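Local coordinates for hypothetical protein (Legionella pneumophila subsp. pneumophila, PDB 4JX2) that is of unknown function but is probably secreted, and belongs to a family defined by a domain of unknown function, DUF5624, at residues 220-223 and 224-227; 206-209 and 210-214. One frame throughout, in Å; residues are numbered along the deposited sequence.

How the contacts relate
Contact 2 comes first along the chain, spanning nearly all of the short helix 205-213 and the residue after it. Contact 1 follows a short loop later, at the start of helix 223-247. Their centres lie about 11 Å apart, and both belong to the DUF5624 domain. They touch directly. L213 O lies 3.2 Å from N224 N, a probable hydrogen bond, and the rings of F212 and Y223 stack. The region around L213 thus meets the start of helix 223-247. Both contacts pack on helices 119-131 and 175-197. Both also reach the second subunit, so this helical junction forms part of the dimer interface.

Contact 1 of 2, residues 220-223 and 224-227; sequences PIPY and NNVM
V226 CG1 lies over one face of the Y223 ring at the first turn of helix 223-247. This is a CH-pi contact: V226 CG1 is 4.0 Å from the centroid of the Y223 ring and 26° off the ring normal. The methyl sits toward the rim of the ring, and its closest ring atom is Y223 CZ. With Y223 CG anti to the backbone N and beside the carbonyl carbon (chi1 -159°), the ring reaches both V226 CG1 and M227 CG. M227 is a selenomethionine. Its CG approaches the same ring obliquely, 3.9 Å from Y223 CD2, and the two side chains cross at about a right angle.

Two backbone bonds join the loop to the first turn. M227 N donates to Y223 O at 2.9 Å, nearly along the C=O axis. P222 O accepts from N225 N, three residues on, at 3.1 Å. That bond is more bent, with an N-H...O angle of 136°, and the donor sits above the carbonyl plane. N225 also touches the loop with its side chain: OD1 is 3.6 Å from P222 CG, while CB meets I221 CG2.

Further out, helices 119-131 and 175-197 pack against Y223 through I119, A185 and M188. Helix 366-378 meets N225 and M227 through I366 and L373. Y223 OH is hydrogen-bonded to I116 O, which fixes the polar end of the buried ring. On the contact side, V226 CG1 lies 3.8 Å from Y223 OH.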
loop_
_atom_site.group_PDB
_atom_site.type_symbol
_atom_site.label_atom_id
_atom_site.label_comp_id
_atom_site.label_asym_id
_atom_site.label_seq_id
_atom_site.Cartn_x
_atom_site.Cartn_y
_atom_site.Cartn_z
ATOM N N PRO A 220 -1.012 40.706 -7.212
ATOM C CA PRO A 220 -2.409 40.240 -7.084
ATOM C C PRO A 220 -2.689 38.788 -7.460
ATOM O O PRO A 220 -3.675 38.257 -6.954
ATOM C CB PRO A 220 -3.186 41.192 -8.005
ATOM C CG PRO A 220 -2.190 41.712 -8.940
ATOM C CD PRO A 220 -0.932 41.831 -8.162
ATOM N N ILE A 221 -1.878 38.159 -8.333
ATOM C CA ILE A 221 -2.054 36.746 -8.666
ATOM C C ILE A 221 -1.527 35.947 -7.467
ATOM O O ILE A 221 -0.344 36.065 -7.130
ATOM C CB ILE A 221 -1.377 36.318 -9.996
ATOM C CG1 ILE A 221 -1.889 37.145 -11.192
ATOM C CG2 ILE A 221 -1.575 34.808 -10.241
ATOM C CD1 ILE A 221 -0.835 37.340 -12.308
ATOM N N PRO A 222 -2.371 35.151 -6.782
ATOM C CA PRO A 222 -1.860 34.367 -5.636
ATOM C C PRO A 222 -0.673 33.478 -6.005
ATOM O O PRO A 222 -0.614 32.991 -7.139
ATOM C CB PRO A 222 -3.057 33.485 -5.253
ATOM C CG PRO A 222 -4.241 34.198 -5.774
ATOM C CD PRO A 222 -3.807 34.900 -7.021
ATOM N N TYR A 223 0.239 33.205 -5.041
ATOM C CA TYR A 223 1.325 32.249 -5.282
ATOM C C TYR A 223 0.726 30.846 -5.443
ATOM O O TYR A 223 1.328 29.998 -6.108
ATOM C CB TYR A 223 2.408 32.261 -4.194
ATOM C CG TYR A 223 3.690 31.672 -4.730
ATOM C CD1 TYR A 223 4.549 32.431 -5.522
ATOM C CD2 TYR A 223 4.005 30.328 -4.526
ATOM C CE1 TYR A 223 5.700 31.876 -6.081
ATOM C CE2 TYR A 223 5.151 29.758 -5.086
ATOM C CZ TYR A 223 5.992 30.537 -5.865
ATOM O OH TYR A 223 7.129 29.998 -6.409
ATOM N N ASN A 224 -0.483 30.622 -4.865
ATOM C CA ASN A 224 -1.277 29.407 -5.009
ATOM C C ASN A 224 -1.432 29.057 -6.506
ATOM O O ASN A 224 -1.283 27.895 -6.867
ATOM C CB ASN A 224 -2.652 29.618 -4.380
ATOM C CG ASN A 224 -2.770 29.590 -2.867
ATOM O OD1 ASN A 224 -2.047 28.916 -2.141
ATOM N ND2 ASN A 224 -3.793 30.239 -2.362
ATOM N N ASN A 225 -1.686 30.080 -7.383
ATOM C CA ASN A 225 -1.818 29.901 -8.836
ATOM C C ASN A 225 -0.470 29.494 -9.475
ATOM O O ASN A 225 -0.453 28.660 -10.389
ATOM C CB ASN A 225 -2.339 31.165 -9.482
ATOM C CG ASN A 225 -3.791 31.497 -9.199
ATOM O OD1 ASN A 225 -4.296 31.398 -8.064
ATOM N ND2 ASN A 225 -4.468 31.989 -10.228
ATOM N N VAL A 226 0.648 30.049 -8.976
ATOM C CA VAL A 226 1.984 29.709 -9.460
ATOM C C VAL A 226 2.238 28.231 -9.125
ATOM O O VAL A 226 2.759 27.504 -9.968
ATOM C CB VAL A 226 3.086 30.656 -8.903
ATOM C CG1 VAL A 226 4.488 30.122 -9.154
ATOM C CG2 VAL A 226 2.949 32.040 -9.494
HETATM N N MSE A 227 1.835 27.781 -7.923
HETATM C CA MSE A 227 2.016 26.388 -7.521
HETATM C C MSE A 227 1.258 25.444 -8.429
HETATM O O MSE A 227 1.844 24.456 -8.845
HETATM C CB MSE A 227 1.624 26.172 -6.071
HETATM C CG MSE A 227 2.702 26.665 -5.143
HETATM SE SE MSE A 227 2.410 26.165 -3.340
HETATM C CE MSE A 227 0.948 27.466 -2.835
#

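Contact 2 of 2, residues 206-209 and 210-214; sequences ASLQ and NDFLN
L208 O is gripped by two backbone donors, F212 N and L213 N, each at 3.1 Å. L213 N comes in the carbonyl plane with an N-H...O angle of 164°. F212 N lies above that plane and makes a more bent bond. Q209 O then takes N214 N at 2.9 Å, again five residues on. Helix 205-213 therefore widens into a pi-type turn near its C-terminal end. The preceding turn is regular: D211 N reaches S207 O at 2.7 Å.

The side chains of L208 and F212 lie side by side and point the same way, with L208 CD1 3.8 Å from F212 CD2. With Q209 CG anti to the backbone N (chi1 174°) and the chain extended, Q209 CG passes 3.4 Å from N214 OD1 and the Q209 amide reaches the second subunit. The two amide planes are 32° apart. Q209 NE2 hydrogen-bonds T341 OG1, Q209 OE1 hydrogen-bonds N342 N, and N214 OD1 hydrogen-bonds N342 ND2, all of the second subunit.

L208 and F212, both buried, pack on L123 of helix 119-131, while F212 stacks on Y192 of helix 175-197 and L213 meets M227 of helix 223-247.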
loop_
_atom_site.group_PDB
_atom_site.type_symbol
_atom_site.label_atom_id
_atom_site.label_comp_id
_atom_site.label_asym_id
_atom_site.label_seq_id
_atom_site.Cartn_x
_atom_site.Cartn_y
_atom_site.Cartn_z
ATOM N N ALA A 206 -0.596 31.857 9.492
ATOM C CA ALA A 206 -1.702 32.738 9.128
ATOM C C ALA A 206 -1.264 33.891 8.223
ATOM O O ALA A 206 -1.917 34.134 7.202
ATOM C CB ALA A 206 -2.345 33.282 10.387
ATOM N N SER A 207 -0.171 34.595 8.603
ATOM C CA SER A 207 0.392 35.722 7.881
ATOM C C SER A 207 0.874 35.268 6.514
ATOM O O SER A 207 0.568 35.928 5.516
ATOM C CB SER A 207 1.533 36.349 8.677
ATOM O OG SER A 207 1.063 36.990 9.854
ATOM N N LEU A 208 1.553 34.103 6.449
ATOM C CA LEU A 208 2.062 33.542 5.192
ATOM C C LEU A 208 0.918 33.318 4.182
ATOM O O LEU A 208 1.054 33.688 3.004
ATOM C CB LEU A 208 2.826 32.226 5.456
ATOM C CG LEU A 208 3.193 31.377 4.237
ATOM C CD1 LEU A 208 4.338 32.004 3.421
ATOM C CD2 LEU A 208 3.516 29.989 4.652
ATOM N N GLN A 209 -0.211 32.754 4.658
ATOM C CA GLN A 209 -1.364 32.509 3.823
ATOM C C GLN A 209 -1.939 33.822 3.272
ATOM O O GLN A 209 -2.128 33.956 2.059
ATOM C CB GLN A 209 -2.437 31.743 4.610
ATOM C CG GLN A 209 -3.720 31.610 3.786
ATOM C CD GLN A 209 -4.787 30.705 4.302
ATOM O OE1 GLN A 209 -5.287 29.862 3.565
ATOM N NE2 GLN A 209 -5.190 30.880 5.547
ATOM N N ASN A 210 -2.215 34.784 4.166
ATOM C CA ASN A 210 -2.838 36.044 3.785
ATOM C C ASN A 210 -1.903 36.964 2.973
ATOM O O ASN A 210 -2.353 37.531 1.979
ATOM C CB ASN A 210 -3.337 36.746 5.044
ATOM C CG ASN A 210 -4.082 38.032 4.822
ATOM O OD1 ASN A 210 -5.270 38.050 4.505
ATOM N ND2 ASN A 210 -3.409 39.138 5.046
ATOM N N ASP A 211 -0.620 37.110 3.391
ATOM C CA ASP A 211 0.325 38.059 2.776
ATOM C C ASP A 211 0.981 37.568 1.499
ATOM O O ASP A 211 1.425 38.397 0.692
ATOM C CB ASP A 211 1.438 38.460 3.762
ATOM C CG ASP A 211 0.965 39.094 5.052
ATOM O OD1 ASP A 211 -0.145 39.667 5.062
ATOM O OD2 ASP A 211 1.728 39.068 6.035
ATOM N N PHE A 212 1.073 36.247 1.317
ATOM C CA PHE A 212 1.799 35.690 0.176
ATOM C C PHE A 212 0.998 34.647 -0.656
ATOM O O PHE A 212 0.758 34.882 -1.843
ATOM C CB PHE A 212 3.123 35.082 0.679
ATOM C CG PHE A 212 3.904 34.319 -0.357
ATOM C CD1 PHE A 212 4.488 34.976 -1.438
ATOM C CD2 PHE A 212 4.071 32.945 -0.250
ATOM C CE1 PHE A 212 5.222 34.268 -2.389
ATOM C CE2 PHE A 212 4.794 32.238 -1.220
ATOM C CZ PHE A 212 5.406 32.916 -2.250
ATOM N N LEU A 213 0.610 33.513 -0.058
ATOM C CA LEU A 213 -0.078 32.451 -0.789
ATOM C C LEU A 213 -1.352 32.937 -1.494
ATOM O O LEU A 213 -1.578 32.567 -2.640
ATOM C CB LEU A 213 -0.388 31.254 0.132
ATOM C CG LEU A 213 0.820 30.544 0.745
ATOM C CD1 LEU A 213 0.388 29.485 1.728
ATOM C CD2 LEU A 213 1.747 29.976 -0.321
ATOM N N ASN A 214 -2.140 33.802 -0.844
ATOM C CA ASN A 214 -3.404 34.335 -1.386
ATOM C C ASN A 214 -3.218 35.556 -2.283
ATOM O O ASN A 214 -4.167 35.974 -2.958
ATOM C CB ASN A 214 -4.357 34.696 -0.242
ATOM C CG ASN A 214 -4.893 33.498 0.485
ATOM O OD1 ASN A 214 -5.383 33.612 1.612
ATOM N ND2 ASN A 214 -4.825 32.324 -0.145
#